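Local coordinates for beta-xylanase (Caldicellulosiruptor kristjanssonii, PDB 7NWN), which is a calcium-binding family 9 carbohydrate-binding module from a multimodular xylanase-glucuronoyl esterase and probably binds plant cell-wall polysaccharides, at residues 46-51 against 179-184; 59-64 against 164-169; 95-100 against 195-200. All coordinates share one frame; numbering follows the deposited sequence. Where two conformers were deposited one is given.

Contact 1: 46-51 against 179-184; sequences NIPRIY and ATINMF. With EDO (1,2-ethanediol), chain K.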
loop_
_atom_site.group_PDB
_atom_site.type_symbol
_atom_site.label_atom_id
_atom_site.label_comp_id
_atom_site.label_asym_id
_atom_site.label_seq_id
_atom_site.Cartn_x
_atom_site.Cartn_y
_atom_site.Cartn_z
ATOM N N ASN A 46 6.373 6.917 5.274
ATOM C CA ASN A 46 5.278 7.849 5.082
ATOM C C ASN A 46 4.305 7.568 6.209
ATOM O O ASN A 46 4.124 6.401 6.544
ATOM C CB ASN A 46 4.600 7.591 3.740
ATOM C CG ASN A 46 5.609 7.679 2.605
ATOM O OD1 ASN A 46 6.098 8.762 2.277
ATOM N ND2 ASN A 46 5.965 6.541 2.036
ATOM N N ILE A 47 3.812 8.627 6.859
ATOM C CA ILE A 47 2.968 8.515 8.044
ATOM C C ILE A 47 1.575 9.007 7.654
ATOM O O ILE A 47 1.357 10.209 7.447
ATOM C CB ILE A 47 3.491 9.386 9.204
ATOM C CG1 ILE A 47 4.994 9.228 9.496
ATOM C CG2 ILE A 47 2.595 9.214 10.425
ATOM C CD1 ILE A 47 5.408 7.919 10.123
ATOM N N PRO A 48 0.579 8.118 7.513
ATOM C CA PRO A 48 -0.776 8.583 7.197
ATOM C C PRO A 48 -1.322 9.217 8.477
ATOM O O PRO A 48 -1.189 8.636 9.558
ATOM C CB PRO A 48 -1.465 7.291 6.774
ATOM C CG PRO A 48 -0.765 6.231 7.602
ATOM C CD PRO A 48 0.681 6.660 7.667
ATOM N N ARG A 49 -1.885 10.421 8.351
ATOM C CA ARG A 49 -2.325 11.170 9.530
ATOM C C ARG A 49 -3.823 11.531 9.483
ATOM O O ARG A 49 -4.280 12.305 10.291
ATOM C CB ARG A 49 -1.477 12.441 9.629
ATOM C CG ARG A 49 -0.071 12.166 10.124
ATOM C CD ARG A 49 0.733 13.420 9.891
ATOM N NE ARG A 49 2.162 13.153 9.973
ATOM C CZ ARG A 49 2.827 12.804 11.075
ATOM N NH1 ARG A 49 2.192 12.653 12.229
ATOM N NH2 ARG A 49 4.135 12.608 11.005
ATOM N N ILE A 50 -4.594 10.990 8.544
ATOM C CA ILE A 50 -6.027 11.258 8.432
ATOM C C ILE A 50 -6.776 10.144 9.158
ATOM O O ILE A 50 -6.974 9.054 8.628
ATOM C CB ILE A 50 -6.442 11.384 6.944
ATOM C CG1 ILE A 50 -5.634 12.480 6.220
ATOM C CG2 ILE A 50 -7.956 11.483 6.748
ATOM C CD1 ILE A 50 -5.856 12.547 4.709
ATOM N N TYR A 51 -7.199 10.443 10.381
ATOM C CA TYR A 51 -7.923 9.508 11.214
ATOM C C TYR A 51 -9.413 9.842 11.137
ATOM O O TYR A 51 -9.758 10.999 11.274
ATOM C CB TYR A 51 -7.447 9.717 12.650
ATOM C CG TYR A 51 -6.077 9.151 12.896
ATOM C CD1 TYR A 51 -4.928 9.864 12.595
ATOM C CD2 TYR A 51 -5.932 7.896 13.465
ATOM C CE1 TYR A 51 -3.666 9.337 12.838
ATOM C CE2 TYR A 51 -4.687 7.359 13.719
ATOM C CZ TYR A 51 -3.555 8.072 13.387
ATOM O OH TYR A 51 -2.359 7.487 13.638
ATOM N N ALA A 179 -12.385 2.502 13.155
ATOM C CA ALA A 179 -11.577 3.635 12.721
ATOM C C ALA A 179 -10.904 3.326 11.383
ATOM O O ALA A 179 -10.752 2.163 11.026
ATOM C CB ALA A 179 -10.573 4.037 13.767
ATOM N N THR A 180 -10.551 4.393 10.657
ATOM C CA THR A 180 -9.754 4.321 9.451
ATOM C C THR A 180 -8.631 5.314 9.584
ATOM O O THR A 180 -8.763 6.318 10.289
ATOM C CB THR A 180 -10.518 4.585 8.147
ATOM O OG1 THR A 180 -11.025 5.921 8.200
ATOM C CG2 THR A 180 -11.588 3.560 7.852
ATOM N N ILE A 181 -7.514 4.963 8.939
ATOM C CA ILE A 181 -6.408 5.886 8.752
ATOM C C ILE A 181 -6.126 5.977 7.255
ATOM O O ILE A 181 -6.082 4.946 6.582
ATOM C CB ILE A 181 -5.172 5.422 9.530
ATOM C CG1 ILE A 181 -5.539 4.918 10.937
ATOM C CG2 ILE A 181 -4.136 6.551 9.575
ATOM C CD1 ILE A 181 -4.337 4.477 11.758
ATOM N N ASN A 182 -5.976 7.211 6.753
ATOM C CA ASN A 182 -5.713 7.441 5.343
ATOM C C ASN A 182 -4.474 8.318 5.159
ATOM O O ASN A 182 -4.135 9.101 6.046
ATOM C CB ASN A 182 -6.894 8.064 4.612
ATOM C CG ASN A 182 -7.971 7.038 4.387
ATOM O OD1 ASN A 182 -8.704 6.718 5.338
ATOM N ND2 ASN A 182 -8.003 6.476 3.184
ATOM N N MET A 183 -3.797 8.132 4.019
ATOM C CA MET A 183 -2.629 8.945 3.697
ATOM C C MET A 183 -3.127 10.285 3.113
ATOM O O MET A 183 -2.720 11.335 3.595
ATOM C CB MET A 183 -1.674 8.231 2.705
ATOM C CG MET A 183 -0.402 9.047 2.383
ATOM S SD MET A 183 0.581 9.315 3.839
ATOM C CE MET A 183 1.199 10.956 3.496
ATOM N N PHE A 184 -4.021 10.211 2.123
ATOM C CA PHE A 184 -4.364 11.315 1.231
ATOM C C PHE A 184 -5.853 11.715 1.270
ATOM O O PHE A 184 -6.147 12.893 1.278
ATOM C CB PHE A 184 -3.967 10.971 -0.206
ATOM C CG PHE A 184 -2.478 10.934 -0.428
ATOM C CD1 PHE A 184 -1.678 12.041 -0.128
ATOM C CD2 PHE A 184 -1.864 9.782 -0.923
ATOM C CE1 PHE A 184 -0.299 12.014 -0.340
ATOM C CE2 PHE A 184 -0.492 9.778 -1.163
ATOM C CZ PHE A 184 0.293 10.877 -0.851
HETATM C C1 EDO K . 5.507 11.625 4.204
HETATM O O1 EDO K . 5.033 11.084 3.008
HETATM C C2 EDO K . 4.503 11.447 5.279
HETATM O O2 EDO K . 5.170 11.013 6.414
HETATM O O HOH W 1 -1.954 11.844 5.988
HETATM O O HOH W 2 -9.289 7.969 7.705
#
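I50 and N182 face each other as the hydrogen-bonded pair of a very short antiparallel ladder, where strand 50-51 joins strand 177-182 of the mixed sheet. The N of N182 gives to the O of I50 at 2.8 Å, and the N of I50 returns a longer bond, 3.2 Å, to the O of N182. Next comes the non-hydrogen-bonded pair, Y51 and I181, whose side chains run side by side on one face of the sheet. CG2 of I181 sits over the tyrosine ring, 4.2 Å from its centroid, a CH-pi contact. The isoleucine's CG1 stands beside the backbone N (chi1 -42°) and CD1 continues extended from it, bringing CD1 to 3.5 Å from Y51 CE2. The same CG2 also meets P48 CG at 3.9 Å. M183 starts with CG anti to the backbone N but bends at chi2 (62°), laying SD 3.7 Å from CA of P48. On the opposite face from Y51, CD1 of I50 reaches out to the backbone O of F184.

Two waters add bridges: one joins R49 N to M183 O, another gathers I50 O, T180 OG1 and N182 OD1. A 1,2-ethanediol, probably from the crystallisation liquor, bridges N46 OD1 and I47 N. N182 turns its ND2 to E165 and Q167. Chemically, two direct backbone bonds hold the ladder, and the rest is apolar and CH-pi packing plus water bridges.

Contact 2: 59-64 against 164-169; sequences AKFKLM and FEFQVN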
loop_
_atom_site.group_PDB
_atom_site.type_symbol
_atom_site.label_atom_id
_atom_site.label_comp_id
_atom_site.label_asym_id
_atom_site.label_seq_id
_atom_site.Cartn_x
_atom_site.Cartn_y
_atom_site.Cartn_z
ATOM N N ALA A 59 0.132 3.806 12.001
ATOM C CA ALA A 59 0.725 3.033 10.932
ATOM C C ALA A 59 1.749 3.885 10.203
ATOM O O ALA A 59 1.728 5.110 10.303
ATOM C CB ALA A 59 -0.340 2.560 9.967
ATOM N N LYS A 60 2.599 3.196 9.434
ATOM C CA LYS A 60 3.531 3.837 8.531
ATOM C C LYS A 60 3.706 2.916 7.333
ATOM O O LYS A 60 3.361 1.732 7.386
ATOM C CB LYS A 60 4.833 4.120 9.282
ATOM C CG LYS A 60 5.351 2.962 10.139
ATOM C CD LYS A 60 6.617 3.301 10.936
ATOM C CE LYS A 60 7.076 2.280 11.972
ATOM N NZ LYS A 60 8.281 2.765 12.706
ATOM N N PHE A 61 4.231 3.465 6.241
ATOM C CA PHE A 61 4.494 2.605 5.097
ATOM C C PHE A 61 5.612 3.227 4.276
ATOM O O PHE A 61 5.817 4.445 4.342
ATOM C CB PHE A 61 3.216 2.362 4.285
ATOM C CG PHE A 61 2.742 3.583 3.540
ATOM C CD1 PHE A 61 1.898 4.508 4.149
ATOM C CD2 PHE A 61 3.154 3.812 2.226
ATOM C CE1 PHE A 61 1.485 5.650 3.464
ATOM C CE2 PHE A 61 2.738 4.948 1.530
ATOM C CZ PHE A 61 1.910 5.876 2.150
ATOM N N LYS A 62 6.292 2.352 3.512
ATOM C CA LYS A 62 7.341 2.733 2.581
ATOM C C LYS A 62 6.945 2.201 1.214
ATOM O O LYS A 62 6.218 1.207 1.142
ATOM C CB LYS A 62 8.660 2.110 3.021
ATOM C CG LYS A 62 9.214 2.735 4.301
ATOM C CD LYS A 62 10.543 2.141 4.759
ATOM C CE LYS A 62 11.137 2.936 5.917
ATOM N NZ LYS A 62 12.475 2.455 6.244
ATOM N N LEU A 63 7.480 2.837 0.172
ATOM C CA LEU A 63 7.162 2.488 -1.194
ATOM C C LEU A 63 8.479 2.294 -1.909
ATOM O O LEU A 63 9.461 2.956 -1.553
ATOM C CB LEU A 63 6.385 3.646 -1.863
ATOM C CG LEU A 63 4.949 3.872 -1.382
ATOM C CD1 LEU A 63 4.241 4.970 -2.214
ATOM C CD2 LEU A 63 4.149 2.576 -1.431
ATOM N N MET A 64 8.453 1.451 -2.949
ATOM C CA MET A 64 9.631 1.232 -3.782
ATOM C C MET A 64 9.092 0.759 -5.126
ATOM O O MET A 64 7.988 0.217 -5.173
ATOM C CB MET A 64 10.534 0.175 -3.129
ATOM C CG MET A 64 11.974 0.138 -3.649
ATOM S SD MET A 64 13.080 -0.859 -2.596
ATOM C CE MET A 64 13.055 0.067 -1.086
ATOM N N PHE A 164 -2.197 7.228 -6.092
ATOM C CA PHE A 164 -2.018 6.215 -5.065
ATOM C C PHE A 164 -2.798 6.648 -3.828
ATOM O O PHE A 164 -2.748 7.820 -3.462
ATOM C CB PHE A 164 -0.510 6.111 -4.773
ATOM C CG PHE A 164 -0.135 5.214 -3.627
ATOM C CD1 PHE A 164 -0.037 3.841 -3.826
ATOM C CD2 PHE A 164 0.082 5.737 -2.369
ATOM C CE1 PHE A 164 0.271 3.016 -2.757
ATOM C CE2 PHE A 164 0.356 4.891 -1.297
ATOM C CZ PHE A 164 0.478 3.549 -1.509
ATOM N N GLU A 165 -3.366 5.675 -3.104
ATOM C CA GLU A 165 -3.848 5.893 -1.742
ATOM C C GLU A 165 -3.466 4.669 -0.882
ATOM O O GLU A 165 -3.304 3.575 -1.413
ATOM C CB GLU A 165 -5.371 6.185 -1.756
ATOM C CG GLU A 165 -6.070 6.301 -0.384
ATOM C CD GLU A 165 -5.596 7.384 0.577
ATOM O OE1 GLU A 165 -4.358 7.662 0.670
ATOM O OE2 GLU A 165 -6.460 7.976 1.269
ATOM N N PHE A 166 -3.334 4.908 0.430
ATOM C CA PHE A 166 -3.089 3.928 1.475
ATOM C C PHE A 166 -4.126 4.151 2.594
ATOM O O PHE A 166 -4.328 5.276 3.044
ATOM C CB PHE A 166 -1.655 4.083 2.001
ATOM C CG PHE A 166 -1.298 3.090 3.077
ATOM C CD1 PHE A 166 -0.992 1.766 2.773
ATOM C CD2 PHE A 166 -1.346 3.480 4.416
ATOM C CE1 PHE A 166 -0.719 0.863 3.791
ATOM C CE2 PHE A 166 -1.077 2.569 5.426
ATOM C CZ PHE A 166 -0.769 1.263 5.102
ATOM N N GLN A 167 -4.732 3.060 3.064
ATOM C CA GLN A 167 -5.687 3.084 4.168
ATOM C C GLN A 167 -5.444 1.902 5.131
ATOM O O GLN A 167 -5.158 0.784 4.711
ATOM C CB GLN A 167 -7.105 2.933 3.611
ATOM C CG GLN A 167 -8.181 3.204 4.666
ATOM C CD GLN A 167 -9.538 3.217 3.994
ATOM O OE1 GLN A 167 -9.834 4.045 3.118
ATOM N NE2 GLN A 167 -10.365 2.271 4.389
ATOM N N VAL A 168 -5.636 2.170 6.434
ATOM C CA VAL A 168 -5.698 1.116 7.426
ATOM C C VAL A 168 -7.130 1.084 7.940
ATOM O O VAL A 168 -7.650 2.121 8.324
ATOM C CB VAL A 168 -4.746 1.452 8.580
ATOM C CG1 VAL A 168 -4.897 0.508 9.785
ATOM C CG2 VAL A 168 -3.302 1.526 8.089
ATOM N N ASN A 169 -7.706 -0.104 8.005
ATOM C CA ASN A 169 -8.954 -0.363 8.722
ATOM C C ASN A 169 -8.605 -0.920 10.107
ATOM O O ASN A 169 -7.897 -1.933 10.208
ATOM C CB ASN A 169 -9.738 -1.418 7.968
ATOM C CG ASN A 169 -10.063 -0.933 6.558
ATOM O OD1 ASN A 169 -10.463 0.225 6.366
ATOM N ND2 ASN A 169 -9.942 -1.818 5.577
#
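The rings of F61 and F166 meet as an offset stack, centroids 4.4 Å apart and planes 28° from parallel. The two side chains run antiparallel past one another, so the CB of each lies over the face of the other's ring. Closest are F61 CD1 and F166 CD2, at 3.4 Å. F61 has its CG wedged between the backbone N and carbonyl carbon (chi1 70°), while F166 extends its CG away from its own N. F164 completes the aromatic cluster: its CE2 lies 3.7 Å from F61 CE2, with the planes oblique at 40°. L63 comes from the other direction and holds CD1 over the F164 face, 4.1 Å from the centroid. An alanine in place of F61 is likely to open a gap beside F166 and F164 and leave both rings free to shift.

All of this is buried, but the far end is sparser. There A59 CB and V168 CG2 make the one methyl-to-methyl contact, 3.7 Å apart. The CA-CA spacing widens from 7.6 Å at A59 and V168 to 10.6 Å at L63 and F164. K62, on the strand's other face, makes a cation-pi contact with W45. Strands 58-66 and 161-171 belong to opposing sheets of a beta sandwich; A74 and V72 of strand 69-77 and I96 and V94 of strand 93-99 pack around the cluster.

Contact 3: 95-100 against 195-200; sequences EIFLDE and SLFGEI. With CA (calcium ion), chain S.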
loop_
_atom_site.group_PDB
_atom_site.type_symbol
_atom_site.label_atom_id
_atom_site.label_comp_id
_atom_site.label_asym_id
_atom_site.label_seq_id
_atom_site.Cartn_x
_atom_site.Cartn_y
_atom_site.Cartn_z
ATOM N N GLU A 95 -5.343 -1.249 2.919
ATOM C CA GLU A 95 -5.841 -1.202 1.545
ATOM C C GLU A 95 -4.909 -0.298 0.744
ATOM O O GLU A 95 -4.379 0.691 1.273
ATOM C CB GLU A 95 -7.211 -0.533 1.531
ATOM C CG GLU A 95 -8.270 -1.324 2.297
ATOM C CD GLU A 95 -9.677 -0.796 2.218
ATOM O OE1 GLU A 95 -9.921 0.176 1.458
ATOM O OE2 GLU A 95 -10.540 -1.344 2.918
ATOM N N ILE A 96 -4.701 -0.697 -0.515
ATOM C CA ILE A 96 -3.797 -0.016 -1.434
ATOM C C ILE A 96 -4.634 0.289 -2.675
ATOM O O ILE A 96 -5.295 -0.596 -3.180
ATOM C CB ILE A 96 -2.555 -0.896 -1.761
ATOM C CG1 ILE A 96 -1.722 -1.108 -0.480
ATOM C CG2 ILE A 96 -1.662 -0.251 -2.844
ATOM C CD1 ILE A 96 -0.879 -2.371 -0.560
ATOM N N PHE A 97 -4.581 1.540 -3.113
ATOM C CA PHE A 97 -5.289 2.016 -4.289
ATOM C C PHE A 97 -4.247 2.521 -5.288
ATOM O O PHE A 97 -3.310 3.198 -4.869
ATOM C CB PHE A 97 -6.149 3.212 -3.866
ATOM C CG PHE A 97 -7.124 3.003 -2.715
ATOM C CD1 PHE A 97 -6.682 2.969 -1.396
ATOM C CD2 PHE A 97 -8.492 2.889 -2.962
ATOM C CE1 PHE A 97 -7.583 2.861 -0.342
ATOM C CE2 PHE A 97 -9.411 2.788 -1.915
ATOM C CZ PHE A 97 -8.949 2.774 -0.608
ATOM N N LEU A 98 -4.436 2.212 -6.581
ATOM C CA LEU A 98 -3.529 2.693 -7.619
ATOM C C LEU A 98 -4.319 3.142 -8.862
ATOM O O LEU A 98 -5.203 2.420 -9.341
ATOM C CB LEU A 98 -2.555 1.569 -7.990
ATOM C CG LEU A 98 -1.301 2.005 -8.765
ATOM C CD1 LEU A 98 -0.384 2.872 -7.908
ATOM C CD2 LEU A 98 -0.566 0.767 -9.300
ATOM N N ASP A 99 -3.989 4.344 -9.359
ATOM C CA ASP A 99 -4.470 4.837 -10.652
ATOM C C ASP A 99 -3.230 4.850 -11.550
ATOM O O ASP A 99 -2.450 5.807 -11.497
ATOM C CB ASP A 99 -5.083 6.231 -10.467
ATOM C CG ASP A 99 -5.430 7.055 -11.736
ATOM O OD1 ASP A 99 -5.443 6.505 -12.873
ATOM O OD2 ASP A 99 -5.638 8.271 -11.554
ATOM N N GLU A 100 -3.037 3.727 -12.250
ATOM C CA GLU A 100 -1.767 3.414 -12.902
ATOM C C GLU A 100 -1.530 4.359 -14.082
ATOM O O GLU A 100 -0.408 4.808 -14.275
ATOM C CB GLU A 100 -1.758 1.957 -13.375
ATOM C CG GLU A 100 -0.378 1.453 -13.743
ATOM C CD GLU A 100 -0.313 0.004 -14.193
ATOM O OE1 GLU A 100 -1.335 -0.697 -14.154
ATOM O OE2 GLU A 100 0.772 -0.425 -14.562
ATOM N N SER A 195 -9.879 10.243 -8.343
ATOM C CA SER A 195 -9.377 11.610 -8.337
ATOM C C SER A 195 -9.049 12.053 -6.927
ATOM O O SER A 195 -8.399 13.073 -6.728
ATOM C CB SER A 195 -10.367 12.566 -9.013
ATOM O OG SER A 195 -11.463 12.919 -8.173
ATOM N N LEU A 196 -9.495 11.284 -5.933
ATOM C CA LEU A 196 -9.184 11.623 -4.552
ATOM C C LEU A 196 -7.819 11.065 -4.125
ATOM O O LEU A 196 -7.355 11.380 -3.012
ATOM C CB LEU A 196 -10.292 11.043 -3.656
ATOM C CG LEU A 196 -11.682 11.661 -3.790
ATOM C CD1 LEU A 196 -12.675 11.005 -2.833
ATOM C CD2 LEU A 196 -11.633 13.160 -3.549
ATOM N N PHE A 197 -7.202 10.185 -4.955
ATOM C CA PHE A 197 -5.915 9.580 -4.590
ATOM C C PHE A 197 -4.867 10.684 -4.544
ATOM O O PHE A 197 -5.042 11.690 -5.220
ATOM C CB PHE A 197 -5.438 8.594 -5.658
ATOM C CG PHE A 197 -6.317 7.394 -5.845
ATOM C CD1 PHE A 197 -7.407 7.182 -5.006
ATOM C CD2 PHE A 197 -6.036 6.463 -6.823
ATOM C CE1 PHE A 197 -8.220 6.074 -5.173
ATOM C CE2 PHE A 197 -6.836 5.341 -6.972
ATOM C CZ PHE A 197 -7.940 5.163 -6.159
ATOM N N GLY A 198 -3.785 10.501 -3.782
ATOM C CA GLY A 198 -2.591 11.322 -3.917
ATOM C C GLY A 198 -1.764 10.876 -5.127
ATOM O O GLY A 198 -2.256 10.132 -5.990
ATOM N N GLU A 199 -0.503 11.335 -5.143
ATOM C CA GLU A 199 0.412 11.049 -6.240
ATOM C C GLU A 199 1.686 10.393 -5.719
ATOM O O GLU A 199 2.231 10.789 -4.682
ATOM C CB GLU A 199 0.890 12.362 -6.862
ATOM C CG GLU A 199 -0.239 13.088 -7.546
ATOM C CD GLU A 199 0.147 14.370 -8.271
ATOM O OE1 GLU A 199 1.353 14.773 -8.244
ATOM O OE2 GLU A 199 -0.757 14.937 -8.888
ATOM N N ILE A 200 2.178 9.440 -6.517
ATOM C CA ILE A 200 3.535 8.972 -6.369
ATOM C C ILE A 200 4.256 9.277 -7.682
ATOM O O ILE A 200 3.712 9.072 -8.766
ATOM C CB ILE A 200 3.554 7.454 -6.031
ATOM C CG1 ILE A 200 2.855 6.594 -7.093
ATOM C CG2 ILE A 200 2.964 7.260 -4.638
ATOM C CD1 ILE A 200 2.933 5.069 -6.873
HETATM CA CA CA S . -6.752 5.183 -13.961
HETATM O O HOH W 3 -8.491 6.733 -13.030
#
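F97 and F197 carry the aromatic part of this contact, the two side chains lying roughly perpendicular. CB of F97 lies over the F197 face, a CH-pi contact 3.9 Å from the centroid and offset toward the rim. The rings themselves are oblique, their planes 58° apart. The backbone N of D99 comes to the edge of the F197 ring, and D99 CB touches F197 CD2 at 3.8 Å.

Purely aliphatic contact is slight: L98 CD1 and I200 CD1 approach to 4.1 Å. L98's CB points away, and CD1 swings back to touch. Strands 93-99 and 198-202 do not pair with each other, each pairing with strand 161-171 of the mixed sheet, and no hydrogen bond crosses between the segments.

Third is the metal bond: D99 holds CG anti to the backbone N (chi1 169°) and binds the calcium ion through OD1 at 2.2 Å. D103, D111, D112 and a water bind the same ion, while the other oxygen, OD2, takes a hydrogen bond from the N of R104. The carboxylate of D99 thus serves metal and backbone at once, CB rests against F197, and the calcium probably offsets the mutual repulsion of the gathered aspartates.

Overall arrangement
All three contacts involve the mixed sheet, and strand 161-171 joins them. Contacts 1 and 2, centres about 8 Å apart, share two probable hydrogen bonds, I181 O to V168 N at 2.8 Å and N46 N to F61 O at 2.7 Å. Contacts 2 and 3, centres about 10 Å apart, meet through a probable hydrogen bond of Q167 O and E95 N at 2.7 Å, while F164 packs on F197. Contacts 1 and 3, about 13 Å between centres, touch through F184 and G198. Contact 3 holds a calcium ligand; the V168 side chain lies about 8 Å from a calcium. Glycols near I50, T180 and F97, probably from the crystallisation liquor, may mark a pocket.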